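Local coordinates for protein rubber oxygenase (Streptomyces sp., PDB 5O1L) that cleaves the carbon-carbon double bonds of poly(cis-1,4-isoprene) rubber with dioxygen at a non-covalently bound b-type heme, leaving oligo-isoprenoids with keto and aldehyde ends, at residues Val152-Gly157 with Thr297-Ala302; Met196-Val201 with Ile220-Ala225; Pro209-Ser212 with Gly217-Ile220. All coordinates share one frame; numbering follows the deposited sequence.

Contact 1 (Val152-Gly157 with Thr297-Ala302); sequences VYYSKG and TPEGEA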
ATOM      1  N   VAL A 152      -9.808  -2.396  -8.776  1.00 21.16           N
ATOM      2  CA  VAL A 152     -10.300  -3.179  -7.693  1.00 22.20           C
ATOM      3  C   VAL A 152     -11.809  -3.403  -7.882  1.00 24.27           C
ATOM      4  O   VAL A 152     -12.306  -4.507  -7.661  1.00 25.36           O
ATOM      5  CB  VAL A 152      -9.978  -2.491  -6.357  1.00 24.58           C
ATOM      6  CG1 VAL A 152     -10.670  -3.180  -5.200  1.00 24.54           C
ATOM      7  CG2 VAL A 152      -8.452  -2.522  -6.124  1.00 24.62           C
ATOM      8  N   TYR A 153     -12.500  -2.356  -8.294  1.00 23.90           N
ATOM      9  CA  TYR A 153     -13.965  -2.424  -8.438  1.00 25.16           C
ATOM     10  C   TYR A 153     -14.341  -3.448  -9.481  1.00 24.28           C
ATOM     11  O   TYR A 153     -15.297  -4.195  -9.288  1.00 26.48           O
ATOM     12  CB  TYR A 153     -14.522  -1.076  -8.827  1.00 25.33           C
ATOM     13  CG  TYR A 153     -16.053  -0.999  -8.889  1.00 27.90           C
ATOM     14  CD1 TYR A 153     -16.799  -0.598  -7.814  1.00 28.57           C
ATOM     15  CD2 TYR A 153     -16.689  -1.275 -10.074  1.00 29.23           C
ATOM     16  CE1 TYR A 153     -18.184  -0.541  -7.888  1.00 30.67           C
ATOM     17  CE2 TYR A 153     -18.078  -1.233 -10.171  1.00 30.10           C
ATOM     18  CZ  TYR A 153     -18.782  -0.879  -9.092  1.00 30.45           C
ATOM     19  OH  TYR A 153     -20.158  -0.854  -9.252  1.00 32.89           O
ATOM     20  N   TYR A 154     -13.673  -3.450 -10.621  1.00 24.50           N
ATOM     21  CA  TYR A 154     -14.022  -4.351 -11.746  1.00 24.37           C
ATOM     22  C   TYR A 154     -13.367  -5.703 -11.726  1.00 26.66           C
ATOM     23  O   TYR A 154     -13.713  -6.545 -12.550  1.00 27.11           O
ATOM     24  CB  TYR A 154     -13.769  -3.669 -13.103  1.00 24.94           C
ATOM     25  CG  TYR A 154     -14.644  -2.466 -13.320  1.00 24.96           C
ATOM     26  CD1 TYR A 154     -16.054  -2.628 -13.406  1.00 26.75           C
ATOM     27  CD2 TYR A 154     -14.116  -1.232 -13.534  1.00 24.68           C
ATOM     28  CE1 TYR A 154     -16.861  -1.536 -13.598  1.00 26.62           C
ATOM     29  CE2 TYR A 154     -14.907  -0.136 -13.727  1.00 25.22           C
ATOM     30  CZ  TYR A 154     -16.304  -0.316 -13.820  1.00 26.98           C
ATOM     31  OH  TYR A 154     -17.084   0.781 -13.980  1.00 30.51           O
ATOM     32  N   SER A 155     -12.469  -5.997 -10.778  1.00 27.43           N
ATOM     33  CA  SER A 155     -11.808  -7.338 -10.731  1.00 30.83           C
ATOM     34  C   SER A 155     -12.794  -8.419 -10.288  1.00 37.69           C
ATOM     35  O   SER A 155     -13.535  -8.189  -9.355  1.00 34.88           O
ATOM     36  CB  SER A 155     -10.603  -7.293  -9.797  1.00 30.84           C
ATOM     37  OG  SER A 155      -9.563  -6.917 -10.606  1.00 33.03           O
ATOM     38  N   LYS A 156     -12.796  -9.561 -10.989  1.00 43.97           N
ATOM     39  CA  LYS A 156     -13.881 -10.553 -10.893  1.00 51.34           C
ATOM     40  C   LYS A 156     -13.541 -11.906 -10.288  1.00 54.76           C
ATOM     41  O   LYS A 156     -14.431 -12.540  -9.687  1.00 56.44           O
ATOM     42  CB  LYS A 156     -14.537 -10.754 -12.287  1.00 51.73           C
ATOM     43  CG  LYS A 156     -15.361  -9.571 -12.768  1.00 55.51           C
ATOM     44  CD  LYS A 156     -16.498  -9.259 -11.777  1.00 56.39           C
ATOM     45  CE  LYS A 156     -16.893  -7.793 -11.732  1.00 57.14           C
ATOM     46  NZ  LYS A 156     -16.911  -7.250 -10.338  1.00 57.66           N
ATOM     47  N   GLY A 157     -12.286 -12.344 -10.435  1.00 54.41           N
ATOM     48  CA  GLY A 157     -11.908 -13.744 -10.149  1.00 57.03           C
ATOM     49  C   GLY A 157     -11.361 -14.051  -8.764  1.00 56.89           C
ATOM     50  O   GLY A 157     -10.920 -15.177  -8.540  1.00 51.53           O
ATOM     51  N   THR A 297     -14.481   9.271  -8.446  1.00 26.14           N
ATOM     52  CA  THR A 297     -15.014   8.467  -9.504  1.00 27.01           C
ATOM     53  C   THR A 297     -16.250   7.758  -8.957  1.00 28.21           C
ATOM     54  O   THR A 297     -16.343   7.536  -7.758  1.00 25.43           O
ATOM     55  CB  THR A 297     -14.025   7.379 -10.013  1.00 26.87           C
ATOM     56  OG1 THR A 297     -13.624   6.535  -8.909  1.00 26.28           O
ATOM     57  CG2 THR A 297     -12.855   8.004 -10.686  1.00 25.47           C
ATOM     58  N   PRO A 298     -17.156   7.301  -9.853  1.00 27.52           N
ATOM     59  CA  PRO A 298     -18.269   6.461  -9.384  1.00 28.35           C
ATOM     60  C   PRO A 298     -17.841   5.182  -8.703  1.00 27.82           C
ATOM     61  O   PRO A 298     -18.416   4.786  -7.700  1.00 28.04           O
ATOM     62  CB  PRO A 298     -19.030   6.134 -10.695  1.00 28.09           C
ATOM     63  CG  PRO A 298     -18.634   7.194 -11.663  1.00 28.94           C
ATOM     64  CD  PRO A 298     -17.247   7.619 -11.293  1.00 27.90           C
ATOM     65  N   GLU A 299     -16.785   4.553  -9.219  1.00 27.89           N
ATOM     66  CA  GLU A 299     -16.270   3.316  -8.642  1.00 27.37           C
ATOM     67  C   GLU A 299     -15.653   3.563  -7.274  1.00 26.19           C
ATOM     68  O   GLU A 299     -15.903   2.829  -6.305  1.00 25.58           O
ATOM     69  CB  GLU A 299     -15.256   2.676  -9.578  1.00 27.34           C
ATOM     70  CG  GLU A 299     -15.854   2.262 -10.941  1.00 27.84           C
ATOM     71  CD  GLU A 299     -15.850   3.354 -12.032  1.00 28.52           C
ATOM     72  OE1 GLU A 299     -15.592   4.539 -11.732  1.00 27.57           O
ATOM     73  OE2 GLU A 299     -16.125   3.053 -13.221  1.00 30.48           O
ATOM     74  N   GLY A 300     -14.843   4.608  -7.205  1.00 24.89           N
ATOM     75  CA  GLY A 300     -14.218   4.965  -5.922  1.00 24.67           C
ATOM     76  C   GLY A 300     -15.253   5.299  -4.890  1.00 25.76           C
ATOM     77  O   GLY A 300     -15.120   4.887  -3.758  1.00 24.78           O
ATOM     78  N   GLU A 301     -16.325   6.024  -5.292  1.00 26.73           N
ATOM     79  CA  GLU A 301     -17.432   6.344  -4.390  1.00 28.62           C
ATOM     80  C   GLU A 301     -18.042   5.113  -3.763  1.00 28.06           C
ATOM     81  O   GLU A 301     -18.341   5.103  -2.546  1.00 28.59           O
ATOM     82  CB  GLU A 301     -18.538   7.057  -5.165  1.00 31.95           C
ATOM     83  CG  GLU A 301     -19.713   7.531  -4.326  1.00 36.05           C
ATOM     84  CD  GLU A 301     -20.765   8.174  -5.207  1.00 40.98           C
ATOM     85  OE1 GLU A 301     -20.501   9.327  -5.630  1.00 41.04           O
ATOM     86  OE2 GLU A 301     -21.806   7.508  -5.497  1.00 45.91           O
ATOM     87  N   ALA A 302     -18.273   4.091  -4.583  1.00 27.86           N
ATOM     88  CA  ALA A 302     -18.803   2.842  -4.100  1.00 28.59           C
ATOM     89  C   ALA A 302     -17.879   2.264  -3.090  1.00 27.79           C
ATOM     90  O   ALA A 302     -18.298   1.832  -2.052  1.00 28.62           O
ATOM     91  CB  ALA A 302     -19.005   1.857  -5.249  1.00 29.54           C
TER

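Contact 2 (Met196-Val201 with Ile220-Ala225); sequences MVHAAV and IPISQA. With HEM (protoporphyrin IX containing Fe), chain C.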
ATOM      1  N   MET A 196       2.449 -11.989  -8.791  1.00 16.49           N
ATOM      2  CA  MET A 196       1.727 -12.957  -9.619  0.50 16.83           C
ATOM      3  C   MET A 196       0.227 -12.582  -9.743  1.00 16.45           C
ATOM      4  O   MET A 196      -0.323 -12.652 -10.871  1.00 17.97           O
ATOM      5  CB  MET A 196       1.834 -14.372  -9.040  0.50 17.53           C
ATOM      6  CG  MET A 196       3.226 -14.950  -9.022  0.50 18.45           C
ATOM      7  SD  MET A 196       3.357 -16.475  -8.012  0.50 20.96           S
ATOM      8  CE  MET A 196       2.022 -17.407  -8.695  0.50 20.21           C
ATOM      9  N   VAL A 197      -0.404 -12.148  -8.656  1.00 15.56           N
ATOM     10  CA  VAL A 197      -1.778 -11.654  -8.702  1.00 15.82           C
ATOM     11  C   VAL A 197      -1.865 -10.507  -9.711  1.00 16.62           C
ATOM     12  O   VAL A 197      -2.738 -10.467 -10.595  1.00 16.74           O
ATOM     13  CB  VAL A 197      -2.342 -11.234  -7.352  1.00 16.93           C
ATOM     14  CG1 VAL A 197      -3.687 -10.551  -7.521  1.00 17.48           C
ATOM     15  CG2 VAL A 197      -2.437 -12.432  -6.460  1.00 17.17           C
ATOM     16  N   HIS A 198      -0.978  -9.488  -9.595  1.00 15.08           N
ATOM     17  CA  HIS A 198      -1.056  -8.377 -10.485  1.00 15.17           C
ATOM     18  C   HIS A 198      -0.892  -8.859 -11.940  1.00 15.84           C
ATOM     19  O   HIS A 198      -1.571  -8.323 -12.798  1.00 16.61           O
ATOM     20  CB  HIS A 198       0.027  -7.344 -10.095  1.00 15.07           C
ATOM     21  CG  HIS A 198      -0.285  -6.544  -8.868  1.00 14.78           C
ATOM     22  ND1 HIS A 198       0.705  -5.843  -8.209  1.00 14.03           N
ATOM     23  CD2 HIS A 198      -1.462  -6.262  -8.235  1.00 13.61           C
ATOM     24  CE1 HIS A 198       0.121  -5.194  -7.205  1.00 13.34           C
ATOM     25  NE2 HIS A 198      -1.174  -5.430  -7.167  1.00 13.92           N
ATOM     26  N   ALA A 199       0.028  -9.763 -12.205  1.00 15.79           N
ATOM     27  CA  ALA A 199       0.235 -10.271 -13.532  1.00 16.47           C
ATOM     28  C   ALA A 199      -1.031 -10.981 -14.071  1.00 18.32           C
ATOM     29  O   ALA A 199      -1.395 -10.809 -15.248  1.00 19.62           O
ATOM     30  CB  ALA A 199       1.449 -11.159 -13.539  1.00 16.49           C
ATOM     31  N   ALA A 200      -1.700 -11.716 -13.226  1.00 17.46           N
ATOM     32  CA  ALA A 200      -2.968 -12.334 -13.597  1.00 18.35           C
ATOM     33  C   ALA A 200      -3.995 -11.287 -13.952  1.00 18.99           C
ATOM     34  O   ALA A 200      -4.675 -11.430 -14.970  1.00 19.93           O
ATOM     35  CB  ALA A 200      -3.489 -13.178 -12.461  1.00 19.17           C
ATOM     36  N   VAL A 201      -4.115 -10.239 -13.141  1.00 18.05           N
ATOM     37  CA  VAL A 201      -5.028  -9.139 -13.411  1.00 18.46           C
ATOM     38  C   VAL A 201      -4.797  -8.491 -14.747  1.00 19.13           C
ATOM     39  O   VAL A 201      -5.748  -8.078 -15.415  1.00 19.59           O
ATOM     40  CB  VAL A 201      -5.012  -8.126 -12.250  1.00 19.66           C
ATOM     41  CG1 VAL A 201      -5.820  -6.868 -12.558  1.00 20.18           C
ATOM     42  CG2 VAL A 201      -5.572  -8.829 -10.997  1.00 20.35           C
ATOM     43  N   ILE A 220      -3.640  -2.015 -20.682  1.00 23.79           N
ATOM     44  CA  ILE A 220      -3.322  -3.080 -19.738  1.00 21.87           C
ATOM     45  C   ILE A 220      -3.222  -2.379 -18.375  1.00 20.48           C
ATOM     46  O   ILE A 220      -2.583  -1.312 -18.300  1.00 18.76           O
ATOM     47  CB  ILE A 220      -1.944  -3.676 -20.060  1.00 22.00           C
ATOM     48  CG1 ILE A 220      -1.892  -4.128 -21.552  1.00 24.43           C
ATOM     49  CG2 ILE A 220      -1.521  -4.746 -19.043  1.00 22.28           C
ATOM     50  CD1 ILE A 220      -0.571  -4.704 -21.956  1.00 25.22           C
ATOM     51  N   PRO A 221      -3.848  -2.917 -17.347  1.00 19.16           N
ATOM     52  CA  PRO A 221      -3.845  -2.210 -16.071  1.00 19.18           C
ATOM     53  C   PRO A 221      -2.506  -2.441 -15.314  1.00 17.70           C
ATOM     54  O   PRO A 221      -1.698  -3.289 -15.649  1.00 16.89           O
ATOM     55  CB  PRO A 221      -4.945  -2.914 -15.293  1.00 19.06           C
ATOM     56  CG  PRO A 221      -4.842  -4.308 -15.794  1.00 19.71           C
ATOM     57  CD  PRO A 221      -4.588  -4.192 -17.273  1.00 20.24           C
ATOM     58  N   ILE A 222      -2.370  -1.670 -14.253  1.00 17.33           N
ATOM     59  CA  ILE A 222      -1.303  -1.841 -13.277  1.00 16.29           C
ATOM     60  C   ILE A 222       0.065  -1.672 -13.936  1.00 15.79           C
ATOM     61  O   ILE A 222       0.945  -2.546 -13.887  1.00 15.60           O
ATOM     62  CB  ILE A 222      -1.371  -3.159 -12.448  1.00 16.44           C
ATOM     63  CG1 ILE A 222      -2.787  -3.624 -12.132  1.00 16.68           C
ATOM     64  CG2 ILE A 222      -0.574  -2.963 -11.148  1.00 16.14           C
ATOM     65  CD1 ILE A 222      -2.838  -4.915 -11.394  1.00 16.94           C
ATOM     66  N   SER A 223       0.266  -0.532 -14.556  1.00 14.92           N
ATOM     67  CA  SER A 223       1.606  -0.218 -15.079  1.00 15.94           C
ATOM     68  C   SER A 223       2.574   0.066 -13.922  1.00 14.68           C
ATOM     69  O   SER A 223       2.145   0.251 -12.778  1.00 14.72           O
ATOM     70  CB  SER A 223       1.560   1.015 -15.997  1.00 15.63           C
ATOM     71  OG  SER A 223       1.274   2.163 -15.239  1.00 17.00           O
ATOM     72  N   GLN A 224       3.860   0.063 -14.218  1.00 14.28           N
ATOM     73  CA  GLN A 224       4.912   0.448 -13.257  0.50 14.17           C
ATOM     74  C   GLN A 224       4.573   1.808 -12.660  1.00 13.90           C
ATOM     75  O   GLN A 224       4.766   2.042 -11.454  1.00 13.60           O
ATOM     76  CB  GLN A 224       6.272   0.539 -13.952  0.50 14.78           C
ATOM     77  CG  GLN A 224       6.818  -0.800 -14.458  0.50 15.09           C
ATOM     78  CD  GLN A 224       7.534  -1.572 -13.413  0.50 14.62           C
ATOM     79  OE1 GLN A 224       7.408  -2.819 -13.332  0.50 16.79           O
ATOM     80  NE2 GLN A 224       8.227  -0.883 -12.556  0.50 13.89           N
ATOM     81  N   ALA A 225       4.171   2.748 -13.520  1.00 13.95           N
ATOM     82  CA  ALA A 225       3.807   4.092 -13.052  1.00 14.72           C
ATOM     83  C   ALA A 225       2.656   4.018 -12.058  1.00 13.88           C
ATOM     84  O   ALA A 225       2.669   4.687 -11.009  1.00 15.45           O
ATOM     85  CB  ALA A 225       3.460   5.009 -14.244  1.00 15.39           C
TER
HETATM   86  CHA HEM C 501      -4.076  -7.450  -5.573  1.00 16.04           C
HETATM   87  CHB HEM C 501      -0.781  -5.069  -3.121  1.00 14.94           C
HETATM   88  CHC HEM C 501      -0.655  -1.722  -6.542  1.00 13.35           C
HETATM   89  CHD HEM C 501      -4.634  -3.598  -8.398  1.00 15.40           C
HETATM   90  C1A HEM C 501      -3.142  -7.071  -4.677  1.00 16.08           C
HETATM   91  C2A HEM C 501      -2.821  -7.887  -3.528  1.00 17.71           C
HETATM   92  C3A HEM C 501      -1.923  -7.194  -2.816  1.00 16.35           C
HETATM   93  C4A HEM C 501      -1.632  -6.016  -3.496  1.00 15.25           C
HETATM   94  CMA HEM C 501      -1.342  -7.664  -1.504  1.00 16.09           C
HETATM   95  CAA HEM C 501      -3.400  -9.271  -3.144  1.00 20.46           C
HETATM   96  CBA HEM C 501      -4.737  -9.088  -2.402  1.00 24.17           C
HETATM   97  CGA HEM C 501      -5.066 -10.333  -1.661  1.00 30.25           C
HETATM   98  O1A HEM C 501      -5.541 -11.217  -2.383  1.00 35.26           O
HETATM   99  O2A HEM C 501      -4.822 -10.414  -0.395  1.00 36.20           O
HETATM  100  C1B HEM C 501      -0.427  -3.952  -3.871  1.00 13.70           C
HETATM  101  C2B HEM C 501       0.576  -3.036  -3.447  1.00 14.16           C
HETATM  102  C3B HEM C 501       0.668  -2.098  -4.377  1.00 13.75           C
HETATM  103  C4B HEM C 501      -0.322  -2.401  -5.399  1.00 13.26           C
HETATM  104  CMB HEM C 501       1.414  -3.110  -2.187  1.00 14.69           C
HETATM  105  CAB HEM C 501       1.522  -0.959  -4.601  1.00 13.64           C
HETATM  106  CBB HEM C 501       2.592  -0.508  -3.766  1.00 14.65           C
HETATM  107  C1C HEM C 501      -1.744  -1.934  -7.375  1.00 13.37           C
HETATM  108  C2C HEM C 501      -2.165  -0.961  -8.366  1.00 14.28           C
HETATM  109  C3C HEM C 501      -3.278  -1.535  -8.887  1.00 14.91           C
HETATM  110  C4C HEM C 501      -3.525  -2.760  -8.146  1.00 14.96           C
HETATM  111  CMC HEM C 501      -1.435   0.286  -8.774  1.00 14.22           C
HETATM  112  CAC HEM C 501      -4.150  -0.994  -9.940  1.00 15.76           C
HETATM  113  CBC HEM C 501      -3.972   0.099 -10.783  1.00 16.94           C
HETATM  114  C1D HEM C 501      -4.824  -4.804  -7.774  1.00 15.96           C
HETATM  115  C2D HEM C 501      -5.892  -5.756  -8.138  1.00 17.14           C
HETATM  116  C3D HEM C 501      -5.756  -6.828  -7.367  1.00 17.72           C
HETATM  117  C4D HEM C 501      -4.575  -6.578  -6.538  1.00 16.19           C
HETATM  118  CMD HEM C 501      -6.938  -5.432  -9.138  1.00 17.72           C
HETATM  119  CAD HEM C 501      -6.659  -8.085  -7.341  1.00 20.23           C
HETATM  120  CBD HEM C 501      -7.820  -7.787  -6.400  1.00 24.68           C
HETATM  121  CGD HEM C 501      -8.776  -8.985  -6.413  1.00 30.05           C
HETATM  122  O1D HEM C 501      -8.938  -9.589  -5.329  1.00 32.66           O
HETATM  123  O2D HEM C 501      -9.388  -9.378  -7.442  1.00 35.46           O
HETATM  124  NA  HEM C 501      -2.383  -5.944  -4.663  1.00 15.41           N
HETATM  125  NB  HEM C 501      -0.936  -3.495  -5.023  1.00 14.02           N
HETATM  126  NC  HEM C 501      -2.577  -3.007  -7.214  1.00 13.96           N
HETATM  127  ND  HEM C 501      -4.006  -5.381  -6.859  1.00 14.92           N
HETATM  128 FE   HEM C 501      -2.469  -4.470  -5.970  1.00 15.01          FE

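Contact 3 (Pro209-Ser212 with Gly217-Ile220); sequences PAWS and GQKI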
ATOM      1  N   PRO A 209     -15.444  -5.808 -20.335  1.00 32.25           N
ATOM      2  CA  PRO A 209     -15.815  -4.596 -21.041  1.00 31.68           C
ATOM      3  C   PRO A 209     -16.028  -3.346 -20.199  1.00 30.01           C
ATOM      4  O   PRO A 209     -15.700  -2.263 -20.655  1.00 28.80           O
ATOM      5  CB  PRO A 209     -17.125  -5.017 -21.756  1.00 33.63           C
ATOM      6  CG  PRO A 209     -16.933  -6.468 -21.992  1.00 34.85           C
ATOM      7  CD  PRO A 209     -16.283  -6.966 -20.734  1.00 34.43           C
ATOM      8  N   ALA A 210     -16.529  -3.494 -18.981  1.00 28.92           N
ATOM      9  CA  ALA A 210     -16.712  -2.361 -18.084  1.00 28.51           C
ATOM     10  C   ALA A 210     -15.321  -1.737 -17.701  1.00 27.83           C
ATOM     11  O   ALA A 210     -15.201  -0.504 -17.672  1.00 27.43           O
ATOM     12  CB  ALA A 210     -17.459  -2.781 -16.850  1.00 28.58           C
ATOM     13  N   TRP A 211     -14.305  -2.581 -17.528  1.00 27.43           N
ATOM     14  CA  TRP A 211     -12.965  -2.043 -17.202  1.00 25.66           C
ATOM     15  C   TRP A 211     -12.424  -1.349 -18.420  1.00 28.31           C
ATOM     16  O   TRP A 211     -11.958  -0.235 -18.351  1.00 26.61           O
ATOM     17  CB  TRP A 211     -11.988  -3.131 -16.667  1.00 24.59           C
ATOM     18  CG  TRP A 211     -10.656  -2.453 -16.307  1.00 22.23           C
ATOM     19  CD1 TRP A 211     -10.346  -1.788 -15.124  1.00 22.71           C
ATOM     20  CD2 TRP A 211      -9.566  -2.253 -17.189  1.00 22.12           C
ATOM     21  NE1 TRP A 211      -9.114  -1.214 -15.277  1.00 21.58           N
ATOM     22  CE2 TRP A 211      -8.596  -1.496 -16.508  1.00 20.66           C
ATOM     23  CE3 TRP A 211      -9.317  -2.621 -18.519  1.00 22.06           C
ATOM     24  CZ2 TRP A 211      -7.422  -1.089 -17.118  1.00 20.89           C
ATOM     25  CZ3 TRP A 211      -8.142  -2.306 -19.085  1.00 22.78           C
ATOM     26  CH2 TRP A 211      -7.182  -1.525 -18.385  1.00 20.96           C
ATOM     27  N   SER A 212     -12.472  -2.008 -19.568  1.00 29.67           N
ATOM     28  CA  SER A 212     -11.919  -1.439 -20.807  1.00 34.05           C
ATOM     29  C   SER A 212     -12.554  -0.136 -21.173  1.00 33.11           C
ATOM     30  O   SER A 212     -11.866   0.786 -21.558  1.00 34.08           O
ATOM     31  CB  SER A 212     -12.114  -2.381 -21.990  1.00 36.98           C
ATOM     32  OG  SER A 212     -11.334  -3.488 -21.734  1.00 40.42           O
ATOM     33  N   GLY A 217      -8.299   4.727 -22.258  1.00 27.94           N
ATOM     34  CA  GLY A 217      -7.252   4.328 -23.191  1.00 27.45           C
ATOM     35  C   GLY A 217      -6.048   3.520 -22.745  1.00 27.36           C
ATOM     36  O   GLY A 217      -5.210   3.114 -23.552  1.00 29.54           O
ATOM     37  N   GLN A 218      -5.978   3.226 -21.441  1.00 26.23           N
ATOM     38  CA  GLN A 218      -4.905   2.363 -20.969  1.00 24.28           C
ATOM     39  C   GLN A 218      -5.296   0.970 -21.394  1.00 25.26           C
ATOM     40  O   GLN A 218      -6.418   0.543 -21.121  1.00 25.80           O
ATOM     41  CB  GLN A 218      -4.826   2.436 -19.454  1.00 23.35           C
ATOM     42  CG  GLN A 218      -3.659   1.644 -18.905  1.00 22.98           C
ATOM     43  CD  GLN A 218      -3.600   1.692 -17.383  1.00 22.42           C
ATOM     44  OE1 GLN A 218      -4.589   1.455 -16.720  1.00 20.69           O
ATOM     45  NE2 GLN A 218      -2.397   1.895 -16.834  1.00 21.14           N
ATOM     46  N   LYS A 219      -4.408   0.281 -22.079  1.00 24.99           N
ATOM     47  CA  LYS A 219      -4.720  -1.029 -22.641  1.00 27.62           C
ATOM     48  C   LYS A 219      -4.558  -2.164 -21.653  1.00 25.52           C
ATOM     49  O   LYS A 219      -5.299  -3.181 -21.732  1.00 27.09           O
ATOM     50  CB  LYS A 219      -3.879  -1.297 -23.884  1.00 30.60           C
ATOM     51  CG  LYS A 219      -4.246  -0.385 -25.078  1.00 34.66           C
ATOM     52  CD  LYS A 219      -5.546  -0.856 -25.746  1.00 38.83           C
ATOM     53  CE  LYS A 219      -5.966  -0.052 -26.959  1.00 44.00           C
ATOM     54  NZ  LYS A 219      -6.380   1.337 -26.551  1.00 46.67           N
ATOM     55  N   ILE A 220      -3.640  -2.015 -20.682  1.00 23.79           N
ATOM     56  CA  ILE A 220      -3.322  -3.080 -19.738  1.00 21.87           C
ATOM     57  C   ILE A 220      -3.222  -2.379 -18.375  1.00 20.48           C
ATOM     58  O   ILE A 220      -2.583  -1.312 -18.300  1.00 18.76           O
ATOM     59  CB  ILE A 220      -1.944  -3.676 -20.060  1.00 22.00           C
ATOM     60  CG1 ILE A 220      -1.892  -4.128 -21.552  1.00 24.43           C
ATOM     61  CG2 ILE A 220      -1.521  -4.746 -19.043  1.00 22.28           C
ATOM     62  CD1 ILE A 220      -0.571  -4.704 -21.956  1.00 25.22           C
TER

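Contact 1 (Val152-Gly157 with Thr297-Ala302)
Tyr153 lays one ring face over Glu299, whose CG stands 4.0 Å from the ring centroid and 24° off the normal, a CH-pi contact shifted toward the CD2 rim. The Tyr153 edge meets CD1 of Tyr154, while Tyr153 CD2 in turn sits above a face of the Tyr154 ring, 3.5 Å from its plane. At the edge of the Tyr154 ring, near its plane, comes Glu299 OE2. The Tyr154 hydroxyl donates to it, OH to OE2 2.6 Å, through the anti lone pair of the carboxylate, whose plane stands 75° from that of the ring. Glu299 reaches both tyrosines because its chain bends at chi2 (88°): the methylene leans on Tyr153 and the carboxylate turns back to Tyr154. A phenylalanine in place of Tyr154 removes the hydroxyl, and the carboxylate of the buried Glu299 would probably be less firmly fixed. The contact joins the C-terminal end of helix 146-154 to the first turn of helix 298-313 within the catalytic domain of the globin-clan family. That turn is capped by Thr297, whose OG1 accepts from Gly300 N at 2.8 Å. One turn along, the methyl of Ala302 approaches the outer part of the Tyr153 ring, CB to CE1 3.7 Å. Arg150 makes a long, weak ion pair with Glu299 OE1, and Tyr154 also packs on Ala210 and Trp211 of helix 209-214.

Contact 2 (Met196-Val201 with Ile220-Ala225)
The His198 side of the heme pocket is built here: helix 187-204 supplies His198, the axial ligand, and the loop leading into helix 224-244 supplies Ile222, which fills the angle between the histidine ring and the porphyrin. His198 NE2 binds the heme iron at 2.0 Å, and one further atom from outside the two segments also binds the metal. Ile222 CG2 lies over one face of the His198 ring, 4.2 Å above its plane and offset toward the rim, while CD1 of Ile222 touches His198 CD2 at 3.7 Å. The same side chain lies against the porphyrin, with CG1 3.7 Å from heme CAC. Its chi1 of -35°, well short of a staggered -60°, and its left-handed backbone accompany this fit against two flat groups. Val201, one helical turn after His198, adds a further apolar contact: its CG1 meets Ile222 CD1 at 3.7 Å and heme CMD at 3.9 Å. Val197 CG1 lies against the meso carbon CHA of the heme at 3.7 Å. Just before Ile222, Pro221 CG packs on the Val201 backbone oxygen. Arg202 holds the carbonyl of Ile222 by a hydrogen bond, anchoring the loop to the histidine helix, and Ser223 caps helix 224-244. A helix-borne histidine on the iron, flanked by aliphatic side chains packed against the porphyrin, is the arrangement of a b-type heme pocket in an all-helical, globin-clan fold.

Contact 3 (Pro209-Ser212 with Gly217-Ile220)
Trp211 pushes the six-membered half of its indole against the backbone of Gln218, Lys219 and Ile220, and this is the close part of the contact. With CG anti to the backbone N (chi1 -178°), the ring swings out from helix 209-214 and its far rim reaches the loop that follows. CH2 of Trp211 comes 3.5 Å from Gln218 O, on an oblique approach. Lys219 O lies at the ring edge near its plane, 4.0 Å from CZ3 of Trp211, and the carbonyl carbon of Ile220 stands 4.1 Å from CH2 of the same ring. The Gln218 side chain, extended beyond CG, passes the ring at a slant: its OE1 is 3.8 Å from Trp211 CZ2, with amide and indole planes 25° apart. The amide nitrogen is directed to Asp226 of helix 224-244, with which it forms a hydrogen bond, so the glutamine ties the loop to the next helix. Pro221, Leu205 and Tyr154 pack on Trp211 as well and bury it.

The other side is loose. Lys219 and Ile220 turn their CB atoms away from the helix, and the lysine is exposed. Gly217, also exposed, takes a positive phi (85°) at which a side chain would press on the preceding carbonyl. Ser215, in the turn between, hydrogen-bonds through OG to the carbonyls of both Ser212 and Gln218 and so closes this short helix-to-loop return.

Across the interface itself the polar atoms are carbonyl oxygens near the carbon rim of the indole, at distances of van der Waals contact with at most a mild electrostatic attraction; the stronger polar bonds of the loop are made to Ser215, Asp226 and, from Ile220 O, to Trp55.

In the fold
From the N terminus, contact 1 opens at the end of helix 146-154 and closes the longest loop when the chain returns at helix 298-313, 140 residues on. Inside that span contact 2 joins helix 187-204 to the start of helix 224-244, and contact 3, starting later at helix 209-214 and closing a tight return, ends on the same piece of chain as contact 2, with Ile220 in both. Pro221 CB lies 3.6 Å from Trp211 CZ2. Tyr154 CE1 of contact 1 packs on Ala210 CB at 3.5 Å, so helix 209-214 bridges the other two contacts; contact 2 lies at the heme and the other two lie farther out on its flank.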